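Local coordinates for PPC domain-containing protein (Pyrococcus horikoshii, PDB 2DT4) that is of unknown function but belongs to the plant- and prokaryote-conserved (PPC) family and assembles as a trimer, at residues Glu20-Tyr25 with Phe112-Phe117; Ile64-Ser69 with Val92-Glu97; Gly77-Lys82 with Pro86-His91. One frame throughout, in Å; residues are numbered along the deposited sequence.

Contact 1: Glu20-Tyr25 with Phe112-Phe117; sequences EELLTY and FVAEIF
A chi1 of -174° swings the L22 side chain away from its own backbone N and carries CD1 from the first turn of helix 22-33 onto strand 114-123, where A114 and I116 receive it. CD1 lies 4.0 Å from A114 CB, and the same methyl comes within 4.2 Å of I116 CD1. I116 answers with a bent chain: its CG1 stands beside the backbone N (chi1 -56°) and a second turn (chi2 -52°) carries CD1 towards L22, so that the two side chains approach at a slant. One leucine methyl thus bridges two residues on the same side of the strand, a small, wholly apolar contact between buried groups, V111 also packing on L22. This is one of the points where the helix packs on the large beta sheet of the PPC fold, and the strand enters it through a classic beta bulge in which F112 and V113 both face T45. The start of the helix is fixed separately by E21, its N-cap. E21 OE1 accepts from T24 N at 2.8 Å, met from above the carboxylate plane, and from T24 OG1 at 2.7 Å through its anti lone pair. The other oxygen, E21 OE2, takes L23 N at 3.1 Å, also out of the carboxylate plane, and G109 N. Both carboxylate oxygens are therefore gripped twice, and the negative charge probably gains from sitting at the amino end of the helix. On the strand, E115 turns to the second subunit, where its OE1 forms a salt bridge with R128 of that chain.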
ATOM      1  N   GLU A  20      -0.702  20.290  -8.678  1.00 11.51           N
ATOM      2  CA  GLU A  20      -2.034  20.060  -8.121  1.00 11.56           C
ATOM      3  C   GLU A  20      -1.840  19.783  -6.650  1.00 11.05           C
ATOM      4  O   GLU A  20      -0.796  19.208  -6.257  1.00 10.92           O
ATOM      5  CB  GLU A  20      -2.694  18.833  -8.762  1.00 11.31           C
ATOM      6  CG  GLU A  20      -3.201  19.115 -10.163  1.00 12.58           C
ATOM      7  CD  GLU A  20      -4.649  19.626 -10.217  1.00 12.56           C
ATOM      8  OE1 GLU A  20      -5.347  19.754  -9.192  1.00 14.11           O
ATOM      9  OE2 GLU A  20      -5.116  19.879 -11.351  1.00 13.87           O
ATOM     10  N   GLU A  21      -2.912  19.995  -5.893  1.00 10.54           N
ATOM     11  CA  GLU A  21      -2.917  19.549  -4.497  1.00 10.05           C
ATOM     12  C   GLU A  21      -3.561  18.170  -4.628  1.00 10.10           C
ATOM     13  O   GLU A  21      -4.622  18.019  -5.238  1.00  9.67           O
ATOM     14  CB  GLU A  21      -3.726  20.436  -3.564  1.00 10.33           C
ATOM     15  CG  GLU A  21      -3.546  20.097  -2.083  1.00 11.15           C
ATOM     16  CD  GLU A  21      -4.288  18.864  -1.678  1.00 12.23           C
ATOM     17  OE1 GLU A  21      -5.524  18.815  -1.897  1.00 12.41           O
ATOM     18  OE2 GLU A  21      -3.654  17.942  -1.118  1.00 10.34           O
ATOM     19  N   LEU A  22      -2.815  17.160  -4.152  1.00  9.28           N
ATOM     20  CA  LEU A  22      -3.244  15.779  -4.392  1.00  9.70           C
ATOM     21  C   LEU A  22      -4.683  15.388  -4.003  1.00  9.70           C
ATOM     22  O   LEU A  22      -5.393  14.744  -4.793  1.00  9.03           O
ATOM     23  CB  LEU A  22      -2.225  14.849  -3.740  1.00  9.96           C
ATOM     24  CG  LEU A  22      -2.410  13.357  -4.008  1.00 11.26           C
ATOM     25  CD1 LEU A  22      -2.420  13.087  -5.502  1.00 11.09           C
ATOM     26  CD2 LEU A  22      -1.312  12.558  -3.297  1.00 13.06           C
ATOM     27  N   LEU A  23      -5.095  15.713  -2.779  1.00  9.51           N
ATOM     28  CA  LEU A  23      -6.439  15.350  -2.309  1.00 10.47           C
ATOM     29  C   LEU A  23      -7.497  16.035  -3.160  1.00  9.98           C
ATOM     30  O   LEU A  23      -8.483  15.407  -3.573  1.00 10.64           O
ATOM     31  CB  LEU A  23      -6.680  15.628  -0.805  1.00 10.60           C
ATOM     32  CG  LEU A  23      -5.807  14.810   0.151  1.00 13.08           C
ATOM     33  CD1 LEU A  23      -5.990  15.359   1.547  1.00 15.68           C
ATOM     34  CD2 LEU A  23      -6.151  13.329   0.104  1.00 13.75           C
ATOM     35  N   THR A  24      -7.249  17.306  -3.466  1.00  9.98           N
ATOM     36  CA  THR A  24      -8.145  18.098  -4.289  1.00 10.08           C
ATOM     37  C   THR A  24      -8.296  17.482  -5.651  1.00 10.00           C
ATOM     38  O   THR A  24      -9.410  17.313  -6.130  1.00 10.10           O
ATOM     39  CB  THR A  24      -7.628  19.534  -4.360  1.00  9.89           C
ATOM     40  OG1 THR A  24      -7.637  20.093  -3.040  1.00 11.90           O
ATOM     41  CG2 THR A  24      -8.580  20.418  -5.174  1.00 11.62           C
ATOM     42  N   TYR A  25      -7.192  17.093  -6.279  1.00  9.64           N
ATOM     43  CA  TYR A  25      -7.261  16.516  -7.612  1.00  9.21           C
ATOM     44  C   TYR A  25      -8.056  15.213  -7.592  1.00  8.85           C
ATOM     45  O   TYR A  25      -8.896  14.985  -8.433  1.00  9.48           O
ATOM     46  CB  TYR A  25      -5.852  16.256  -8.170  1.00  8.72           C
ATOM     47  CG  TYR A  25      -5.824  15.550  -9.500  1.00 10.16           C
ATOM     48  CD1 TYR A  25      -5.660  16.248 -10.691  1.00 11.34           C
ATOM     49  CD2 TYR A  25      -5.981  14.176  -9.576  1.00 10.49           C
ATOM     50  CE1 TYR A  25      -5.633  15.590 -11.903  1.00 10.28           C
ATOM     51  CE2 TYR A  25      -5.958  13.515 -10.780  1.00 11.98           C
ATOM     52  CZ  TYR A  25      -5.785  14.226 -11.930  1.00 12.56           C
ATOM     53  OH  TYR A  25      -5.732  13.561 -13.117  1.00 13.78           O
ATOM     54  N   PHE A 112       4.496  16.824  -6.939  1.00 11.09           N
ATOM     55  CA  PHE A 112       5.552  17.064  -7.947  1.00 11.51           C
ATOM     56  C   PHE A 112       5.257  16.020  -8.993  1.00 11.52           C
ATOM     57  O   PHE A 112       4.977  16.327 -10.130  1.00 11.94           O
ATOM     58  CB  PHE A 112       6.977  16.983  -7.291  1.00 11.55           C
ATOM     59  CG  PHE A 112       8.113  17.102  -8.268  1.00 13.09           C
ATOM     60  CD1 PHE A 112       8.208  18.215  -9.114  1.00 18.16           C
ATOM     61  CD2 PHE A 112       9.040  16.088  -8.382  1.00 15.26           C
ATOM     62  CE1 PHE A 112       9.258  18.308 -10.040  1.00 18.37           C
ATOM     63  CE2 PHE A 112      10.081  16.177  -9.304  1.00 18.25           C
ATOM     64  CZ  PHE A 112      10.178  17.291 -10.137  1.00 18.03           C
ATOM     65  N   VAL A 113       5.310  14.763  -8.525  1.00 12.32           N
ATOM     66  CA  VAL A 113       4.938  13.596  -9.362  1.00 11.64           C
ATOM     67  C   VAL A 113       4.023  12.791  -8.453  1.00 10.85           C
ATOM     68  O   VAL A 113       4.356  12.567  -7.316  1.00 10.33           O
ATOM     69  CB  VAL A 113       6.110  12.715  -9.795  1.00 12.79           C
ATOM     70  CG1 VAL A 113       5.641  11.369 -10.463  1.00 11.78           C
ATOM     71  CG2 VAL A 113       7.024  13.510 -10.741  1.00 14.62           C
ATOM     72  N   ALA A 114       2.920  12.264  -9.019  1.00  9.47           N
ATOM     73  CA  ALA A 114       2.042  11.373  -8.223  1.00  9.26           C
ATOM     74  C   ALA A 114       1.444  10.400  -9.242  1.00  8.77           C
ATOM     75  O   ALA A 114       0.807  10.835 -10.232  1.00  9.67           O
ATOM     76  CB  ALA A 114       0.961  12.029  -7.410  1.00  9.68           C
ATOM     77  N   GLU A 115       1.693   9.116  -9.015  1.00  7.88           N
ATOM     78  CA  GLU A 115       1.264   8.045  -9.872  1.00  7.74           C
ATOM     79  C   GLU A 115       0.266   7.289  -9.018  1.00  7.43           C
ATOM     80  O   GLU A 115       0.632   6.596  -8.048  1.00  7.52           O
ATOM     81  CB  GLU A 115       2.442   7.182 -10.327  1.00  8.42           C
ATOM     82  CG  GLU A 115       3.380   7.981 -11.230  1.00  8.27           C
ATOM     83  CD  GLU A 115       4.698   7.309 -11.554  1.00 10.11           C
ATOM     84  OE1 GLU A 115       4.980   6.193 -11.085  1.00  8.58           O
ATOM     85  OE2 GLU A 115       5.508   7.927 -12.282  1.00 11.52           O
ATOM     86  N   ILE A 116      -0.991   7.541  -9.337  1.00  7.74           N
ATOM     87  CA  ILE A 116      -2.116   7.024  -8.567  1.00  8.03           C
ATOM     88  C   ILE A 116      -2.924   5.921  -9.281  1.00  8.50           C
ATOM     89  O   ILE A 116      -3.272   6.052 -10.484  1.00  7.64           O
ATOM     90  CB  ILE A 116      -3.057   8.234  -8.283  1.00  9.21           C
ATOM     91  CG1 ILE A 116      -2.344   9.405  -7.564  1.00  9.78           C
ATOM     92  CG2 ILE A 116      -4.286   7.781  -7.523  1.00 11.00           C
ATOM     93  CD1 ILE A 116      -1.576   9.080  -6.304  1.00 10.01           C
ATOM     94  N   PHE A 117      -3.265   4.913  -8.480  1.00  8.35           N
ATOM     95  CA  PHE A 117      -4.118   3.804  -8.869  1.00  8.16           C
ATOM     96  C   PHE A 117      -5.437   4.007  -8.127  1.00  7.48           C
ATOM     97  O   PHE A 117      -5.443   4.242  -6.920  1.00  6.64           O
ATOM     98  CB  PHE A 117      -3.541   2.435  -8.499  1.00  8.52           C
ATOM     99  CG  PHE A 117      -4.490   1.302  -8.738  1.00  8.70           C
ATOM    100  CD1 PHE A 117      -5.130   0.676  -7.690  1.00 11.85           C
ATOM    101  CD2 PHE A 117      -4.758   0.874 -10.035  1.00  8.40           C
ATOM    102  CE1 PHE A 117      -6.027  -0.387  -7.923  1.00 11.61           C
ATOM    103  CE2 PHE A 117      -5.645  -0.185 -10.260  1.00  9.01           C
ATOM    104  CZ  PHE A 117      -6.260  -0.809  -9.210  1.00 11.35           C
TER

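Contact 2: Ile64-Ser69 with Val92-Glu97; sequences IPLKGS and VSLGNE
L66 and L94 meet between two parts of the chain that share no hydrogen bond here, and their side chains approach each other at a slant rather than running alongside. Each is turned the same way, with CG beside the backbone N and anti to the carbonyl carbon (chi1 -57° in L66, -62° in L94), and each offers its CD1 methyl. The two methyls meet tip to tip, L66 CD1 to L94 CD1, at 3.7 Å. L94 is the buried member, lying near the end of strand 85-95 against P49 and I51 of strand 49-55; L66 follows directly on strand 60-65 and also touches F102. The pair thus joins the loop leaving edge strand 60-65 of the three-stranded antiparallel sheet to the larger mixed sheet. Further on, the backbones of S69 and G95 approach only to 4.5 Å (S69 O to G95 O); S69 O accepts from the hydroxyl of Y53 of the second subunit, so this margin also belongs to the trimer interface. Being methyl against methyl, the leucine contact has no directional bond to fix its angle, and what holds the two segments together directly is dispersion and the exclusion of water.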
ATOM      1  N   ILE A  64       1.132  18.699  11.257  1.00 11.20           N
ATOM      2  CA  ILE A  64       2.568  18.884  11.172  1.00 11.29           C
ATOM      3  C   ILE A  64       2.932  19.303   9.736  1.00 11.49           C
ATOM      4  O   ILE A  64       2.794  18.499   8.799  1.00 10.07           O
ATOM      5  CB  ILE A  64       3.290  17.576  11.553  1.00 13.14           C
ATOM      6  CG1 ILE A  64       2.813  17.132  12.946  1.00 13.48           C
ATOM      7  CG2 ILE A  64       4.781  17.759  11.452  1.00 13.91           C
ATOM      8  CD1 ILE A  64       3.248  15.718  13.323  1.00 17.79           C
ATOM      9  N   PRO A  65       3.319  20.557   9.540  1.00 10.32           N
ATOM     10  CA  PRO A  65       3.663  21.042   8.192  1.00 10.92           C
ATOM     11  C   PRO A  65       5.109  20.765   7.828  1.00 11.25           C
ATOM     12  O   PRO A  65       6.020  21.342   8.426  1.00 13.58           O
ATOM     13  CB  PRO A  65       3.423  22.563   8.270  1.00 11.58           C
ATOM     14  CG  PRO A  65       3.601  22.900   9.735  1.00 12.63           C
ATOM     15  CD  PRO A  65       3.340  21.641  10.551  1.00 11.32           C
ATOM     16  N   LEU A  66       5.346  19.892   6.876  1.00 10.17           N
ATOM     17  CA  LEU A  66       6.697  19.609   6.435  1.00 10.14           C
ATOM     18  C   LEU A  66       7.069  20.590   5.339  1.00 11.45           C
ATOM     19  O   LEU A  66       6.189  21.220   4.734  1.00 11.83           O
ATOM     20  CB  LEU A  66       6.811  18.145   5.973  1.00 10.29           C
ATOM     21  CG  LEU A  66       6.424  17.118   7.020  1.00 10.12           C
ATOM     22  CD1 LEU A  66       6.302  15.671   6.462  1.00  9.87           C
ATOM     23  CD2 LEU A  66       7.397  17.118   8.188  1.00 10.78           C
ATOM     24  N   LYS A  67       8.367  20.703   5.071  1.00 12.29           N
ATOM     25  CA  LYS A  67       8.890  21.593   4.057  1.00 12.95           C
ATOM     26  C   LYS A  67       9.801  20.892   3.065  1.00 12.49           C
ATOM     27  O   LYS A  67      10.581  19.998   3.411  1.00 13.48           O
ATOM     28  CB  LYS A  67       9.618  22.761   4.708  1.00 13.76           C
ATOM     29  CG  LYS A  67       8.693  23.580   5.624  1.00 19.44           C
ATOM     30  CD  LYS A  67       8.757  25.075   5.387  1.00 26.74           C
ATOM     31  CE  LYS A  67       8.349  25.885   6.631  1.00 30.14           C
ATOM     32  NZ  LYS A  67       9.503  26.130   7.600  1.00 31.04           N
ATOM     33  N   GLY A  68       9.681  21.312   1.813  1.00 11.99           N
ATOM     34  CA  GLY A  68      10.499  20.798   0.739  1.00 11.46           C
ATOM     35  C   GLY A  68       9.943  19.510   0.163  1.00 10.25           C
ATOM     36  O   GLY A  68       8.795  19.143   0.403  1.00 11.61           O
ATOM     37  N   SER A  69      10.747  18.858  -0.656  1.00 11.56           N
ATOM     38  CA  SER A  69      10.349  17.649  -1.350  1.00 10.85           C
ATOM     39  C   SER A  69      10.530  16.421  -0.462  1.00  9.86           C
ATOM     40  O   SER A  69      11.563  16.234   0.160  1.00 11.00           O
ATOM     41  CB  SER A  69      11.174  17.474  -2.622  1.00 11.74           C
ATOM     42  OG  SER A  69      10.858  18.521  -3.528  1.00 16.06           O
ATOM     43  N   VAL A  92      -0.209   8.840   4.411  1.00  8.23           N
ATOM     44  CA  VAL A  92       1.032   8.816   3.596  1.00  7.86           C
ATOM     45  C   VAL A  92       2.246   8.543   4.454  1.00  7.68           C
ATOM     46  O   VAL A  92       2.300   8.910   5.625  1.00  7.86           O
ATOM     47  CB  VAL A  92       1.236  10.167   2.858  1.00  8.03           C
ATOM     48  CG1 VAL A  92       0.228  10.345   1.754  1.00  9.48           C
ATOM     49  CG2 VAL A  92       1.242  11.328   3.838  1.00  8.35           C
ATOM     50  N   SER A  93       3.255   7.959   3.798  1.00  7.45           N
ATOM     51  CA  SER A  93       4.569   7.780   4.386  1.00  8.62           C
ATOM     52  C   SER A  93       5.453   8.551   3.389  1.00  7.98           C
ATOM     53  O   SER A  93       5.263   8.478   2.150  1.00  7.97           O
ATOM     54  CB  SER A  93       5.036   6.357   4.611  1.00 11.04           C
ATOM     55  OG  SER A  93       5.176   5.712   3.422  1.00 16.34           O
ATOM     56  N   LEU A  94       6.291   9.398   3.979  1.00  8.46           N
ATOM     57  CA  LEU A  94       7.113  10.341   3.252  1.00  9.25           C
ATOM     58  C   LEU A  94       8.581  10.235   3.606  1.00  9.36           C
ATOM     59  O   LEU A  94       8.955  10.250   4.794  1.00  9.70           O
ATOM     60  CB  LEU A  94       6.587  11.680   3.703  1.00  8.77           C
ATOM     61  CG  LEU A  94       5.130  12.010   3.385  1.00 10.13           C
ATOM     62  CD1 LEU A  94       4.729  13.224   4.128  1.00 10.20           C
ATOM     63  CD2 LEU A  94       4.880  12.199   1.928  1.00 10.10           C
ATOM     64  N   GLY A  95       9.422  10.148   2.584  1.00  8.83           N
ATOM     65  CA  GLY A  95      10.850  10.012   2.769  1.00  8.68           C
ATOM     66  C   GLY A  95      11.619  11.289   2.568  1.00  9.01           C
ATOM     67  O   GLY A  95      11.474  11.990   1.564  1.00 10.26           O
ATOM     68  N   ASN A  96      12.508  11.572   3.504  1.00  9.11           N
ATOM     69  CA  ASN A  96      13.341  12.760   3.405  1.00  9.69           C
ATOM     70  C   ASN A  96      14.662  12.430   2.731  1.00  9.97           C
ATOM     71  O   ASN A  96      14.879  11.313   2.266  1.00  8.97           O
ATOM     72  CB  ASN A  96      13.464  13.532   4.743  1.00 10.11           C
ATOM     73  CG  ASN A  96      14.616  13.088   5.671  1.00 10.78           C
ATOM     74  OD1 ASN A  96      14.863  13.782   6.694  1.00 13.61           O
ATOM     75  ND2 ASN A  96      15.276  12.003   5.389  1.00  6.63           N
ATOM     76  N   GLU A  97      15.488  13.470   2.583  1.00 11.58           N
ATOM     77  CA  GLU A  97      16.714  13.340   1.813  1.00 12.70           C
ATOM     78  C   GLU A  97      17.756  12.387   2.378  1.00 12.01           C
ATOM     79  O   GLU A  97      18.687  11.994   1.693  1.00 13.72           O
ATOM     80  CB  GLU A  97      17.333  14.748   1.634  1.00 14.21           C
ATOM     81  CG  GLU A  97      17.890  15.307   2.947  1.00 17.58           C
ATOM     82  CD  GLU A  97      18.321  16.774   2.889  1.00 24.71           C
ATOM     83  OE1 GLU A  97      19.535  17.037   2.721  1.00 26.92           O
ATOM     84  OE2 GLU A  97      17.449  17.659   3.050  1.00 31.58           O
TER

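Contact 3: Gly77-Lys82 with Pro86-His91; sequences GNVSLK and PFVHAH
P86 lies near the start of the second strand of an antiparallel beta hairpin, strands 69-82 and 85-95, and its CB rests against V79 CG1 at 3.8 Å. F87 pairs with S80 through two backbone hydrogen bonds, F87 N to S80 O and S80 N to F87 O. Its first torsion, trans, turns the ring to the face of the sheet where the extended chain of K82 runs alongside it. K82 CD lies 3.8 Å from the ring centroid, a CH-pi contact over the face, and NZ lies 4.1 Å from the same centroid, an off-centre cation-pi contact. Replacing F87 with an alanine would probably leave the K82 ammonium without its aromatic partner and its aliphatic chain without a surface to lie on. V88 shares the other face with V79, and both turn towards helix 22-33, where V79 meets C30 and V88 meets L23 and I26. H89 forms the next hydrogen-bonded pair, with N78; the bond from H89 N to N78 O is nearly straight at 177°. The two side chains point the same way, amide and imidazole planes 57° apart; H89 NE2 bonds a glycerol, probably from the crystallisation liquor, while N78 OD1 accepts from R128 and N78 ND2 reaches E115 of the third subunit. A90 sits opposite G77, where a side chain on the glycine would collide with A90 CB and H89 O. S80 OG hydrogen-bonds W138 NE1 and also a water, 2.9 Å away, that lies 2.7 Å from N78 OD1 and 2.8 Å from F87 O.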
ATOM      1  N   GLY A  77      -5.529   4.842   0.634  1.00  7.99           N
ATOM      2  CA  GLY A  77      -6.722   5.466   1.143  1.00  9.37           C
ATOM      3  C   GLY A  77      -7.968   5.091   0.392  1.00  9.06           C
ATOM      4  O   GLY A  77      -8.012   4.089  -0.303  1.00  8.57           O
ATOM      5  N   ASN A  78      -8.987   5.925   0.540  1.00  9.40           N
ATOM      6  CA  ASN A  78     -10.268   5.604  -0.057  1.00  8.26           C
ATOM      7  C   ASN A  78     -11.049   6.870  -0.380  1.00  8.43           C
ATOM      8  O   ASN A  78     -10.735   7.960   0.099  1.00  8.85           O
ATOM      9  CB  ASN A  78     -11.055   4.663   0.885  1.00  8.39           C
ATOM     10  CG  ASN A  78     -11.206   5.220   2.272  1.00  7.74           C
ATOM     11  OD1 ASN A  78     -11.812   6.287   2.439  1.00  9.70           O
ATOM     12  ND2 ASN A  78     -10.609   4.544   3.276  1.00  8.50           N
ATOM     13  N   VAL A  79     -12.057   6.695  -1.229  1.00  8.41           N
ATOM     14  CA  VAL A  79     -13.033   7.723  -1.594  1.00  8.62           C
ATOM     15  C   VAL A  79     -14.402   7.193  -1.171  1.00  8.71           C
ATOM     16  O   VAL A  79     -14.722   6.015  -1.384  1.00  9.27           O
ATOM     17  CB  VAL A  79     -13.023   8.046  -3.112  1.00  9.22           C
ATOM     18  CG1 VAL A  79     -13.989   9.194  -3.401  1.00  9.31           C
ATOM     19  CG2 VAL A  79     -11.628   8.412  -3.615  1.00 10.38           C
ATOM     20  N   SER A  80     -15.189   8.050  -0.532  1.00  8.27           N
ATOM     21  CA  SER A  80     -16.540   7.677  -0.120  1.00  8.59           C
ATOM     22  C   SER A  80     -17.372   8.920   0.041  1.00  8.38           C
ATOM     23  O   SER A  80     -16.854   9.998   0.181  1.00  9.70           O
ATOM     24  CB  SER A  80     -16.537   6.807   1.144  1.00  7.79           C
ATOM     25  OG  SER A  80     -15.966   7.456   2.249  1.00  9.37           O
ATOM     26  N   LEU A  81     -18.672   8.756  -0.033  1.00  9.51           N
ATOM     27  CA  LEU A  81     -19.587   9.878   0.126  1.00 10.89           C
ATOM     28  C   LEU A  81     -19.500  10.509   1.511  1.00 10.28           C
ATOM     29  O   LEU A  81     -19.500   9.814   2.514  1.00 10.31           O
ATOM     30  CB  LEU A  81     -21.011   9.377  -0.113  1.00 11.56           C
ATOM     31  CG  LEU A  81     -22.215  10.282   0.009  1.00 16.92           C
ATOM     32  CD1 LEU A  81     -22.244  11.318  -1.085  1.00 18.49           C
ATOM     33  CD2 LEU A  81     -23.488   9.429  -0.054  1.00 20.43           C
ATOM     34  N   LYS A  82     -19.414  11.831   1.556  1.00 10.63           N
ATOM     35  CA  LYS A  82     -19.529  12.588   2.796  1.00 12.42           C
ATOM     36  C   LYS A  82     -20.283  13.869   2.457  1.00 13.24           C
ATOM     37  O   LYS A  82     -19.884  14.621   1.563  1.00 13.22           O
ATOM     38  CB  LYS A  82     -18.180  12.943   3.412  1.00 13.23           C
ATOM     39  CG  LYS A  82     -18.232  13.698   4.746  1.00 16.19           C
ATOM     40  CD  LYS A  82     -16.854  14.069   5.182  1.00 18.72           C
ATOM     41  CE  LYS A  82     -16.783  14.838   6.489  1.00 21.85           C
ATOM     42  NZ  LYS A  82     -15.329  15.170   6.772  1.00 25.52           N
ATOM     43  N   PRO A  86     -18.131  13.166  -3.128  1.00 12.50           N
ATOM     44  CA  PRO A  86     -17.008  12.253  -2.897  1.00 11.13           C
ATOM     45  C   PRO A  86     -15.976  12.926  -2.017  1.00 10.53           C
ATOM     46  O   PRO A  86     -15.644  14.112  -2.217  1.00 11.10           O
ATOM     47  CB  PRO A  86     -16.455  11.980  -4.309  1.00 11.67           C
ATOM     48  CG  PRO A  86     -16.926  13.071  -5.130  1.00 12.16           C
ATOM     49  CD  PRO A  86     -18.268  13.492  -4.548  1.00 12.19           C
ATOM     50  N   PHE A  87     -15.445  12.165  -1.063  1.00  8.73           N
ATOM     51  CA  PHE A  87     -14.531  12.641  -0.045  1.00  8.83           C
ATOM     52  C   PHE A  87     -13.325  11.679   0.040  1.00  9.46           C
ATOM     53  O   PHE A  87     -13.481  10.456   0.113  1.00 10.01           O
ATOM     54  CB  PHE A  87     -15.228  12.717   1.315  1.00  9.58           C
ATOM     55  CG  PHE A  87     -14.357  13.201   2.411  1.00 10.50           C
ATOM     56  CD1 PHE A  87     -14.242  14.543   2.645  1.00 14.15           C
ATOM     57  CD2 PHE A  87     -13.648  12.320   3.220  1.00 10.17           C
ATOM     58  CE1 PHE A  87     -13.437  15.019   3.680  1.00 14.40           C
ATOM     59  CE2 PHE A  87     -12.826  12.788   4.227  1.00 13.74           C
ATOM     60  CZ  PHE A  87     -12.750  14.159   4.457  1.00 13.64           C
ATOM     61  N   VAL A  88     -12.133  12.259  -0.001  1.00  9.79           N
ATOM     62  CA  VAL A  88     -10.884  11.507  -0.082  1.00 10.27           C
ATOM     63  C   VAL A  88     -10.221  11.453   1.295  1.00 11.07           C
ATOM     64  O   VAL A  88     -10.003  12.483   1.938  1.00 13.30           O
ATOM     65  CB  VAL A  88      -9.931  12.120  -1.115  1.00 10.48           C
ATOM     66  CG1 VAL A  88      -8.768  11.154  -1.384  1.00 12.24           C
ATOM     67  CG2 VAL A  88     -10.676  12.443  -2.404  1.00 11.58           C
ATOM     68  N   HIS A  89      -9.933  10.236   1.760  1.00 10.46           N
ATOM     69  CA  HIS A  89      -9.247  10.025   3.035  1.00 10.27           C
ATOM     70  C   HIS A  89      -8.046   9.168   2.750  1.00 10.35           C
ATOM     71  O   HIS A  89      -8.186   8.054   2.261  1.00 11.11           O
ATOM     72  CB  HIS A  89     -10.152   9.373   4.064  1.00 11.08           C
ATOM     73  CG  HIS A  89      -9.551   9.286   5.427  1.00 15.29           C
ATOM     74  ND1 HIS A  89      -8.784  10.305   5.959  1.00 20.25           N
ATOM     75  CD2 HIS A  89      -9.563   8.296   6.355  1.00 17.05           C
ATOM     76  CE1 HIS A  89      -8.376   9.953   7.170  1.00 20.15           C
ATOM     77  NE2 HIS A  89      -8.845   8.748   7.434  1.00 19.15           N
ATOM     78  N   ALA A  90      -6.860   9.690   3.034  1.00  9.66           N
ATOM     79  CA  ALA A  90      -5.635   8.931   2.801  1.00  8.74           C
ATOM     80  C   ALA A  90      -4.565   9.176   3.841  1.00  8.47           C
ATOM     81  O   ALA A  90      -4.524  10.218   4.476  1.00  9.67           O
ATOM     82  CB  ALA A  90      -5.072   9.237   1.434  1.00  9.48           C
ATOM     83  N   HIS A  91      -3.674   8.207   3.989  1.00  7.53           N
ATOM     84  CA  HIS A  91      -2.499   8.308   4.864  1.00  7.43           C
ATOM     85  C   HIS A  91      -1.275   8.157   3.992  1.00  7.26           C
ATOM     86  O   HIS A  91      -1.315   7.498   2.957  1.00  7.78           O
ATOM     87  CB  HIS A  91      -2.470   7.216   5.939  1.00  7.71           C
ATOM     88  CG  HIS A  91      -3.445   7.447   7.052  1.00 10.29           C
ATOM     89  ND1 HIS A  91      -3.079   7.389   8.376  1.00 18.72           N
ATOM     90  CD2 HIS A  91      -4.751   7.796   7.041  1.00 13.27           C
ATOM     91  CE1 HIS A  91      -4.135   7.620   9.136  1.00 14.71           C
ATOM     92  NE2 HIS A  91      -5.166   7.867   8.352  1.00 14.24           N
TER
HETATM   93  O   HOH W   1     -13.312   8.476   2.052  1.00  7.63           O

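Along the chain the outer segments of contact 1 enclose contact 2, and contact 2 in turn encloses the hairpin of contact 3. All three reach the large mixed sheet. Contacts 2 and 3 share strand 85-95, which runs on from one to the other although their centres are 21 Å apart. Contacts 1 and 3 lie 14 Å apart between centres and touch where L23 CD2 packs on V88 CG1 at 3.7 Å, so the helix joins the hairpin as well as strand 114-123. The centres of contacts 1 and 2 are 15 Å apart, with nearest atoms about 6 Å apart. Each also meets a neighbouring subunit, so the sheet that unites them contributes to the trimer.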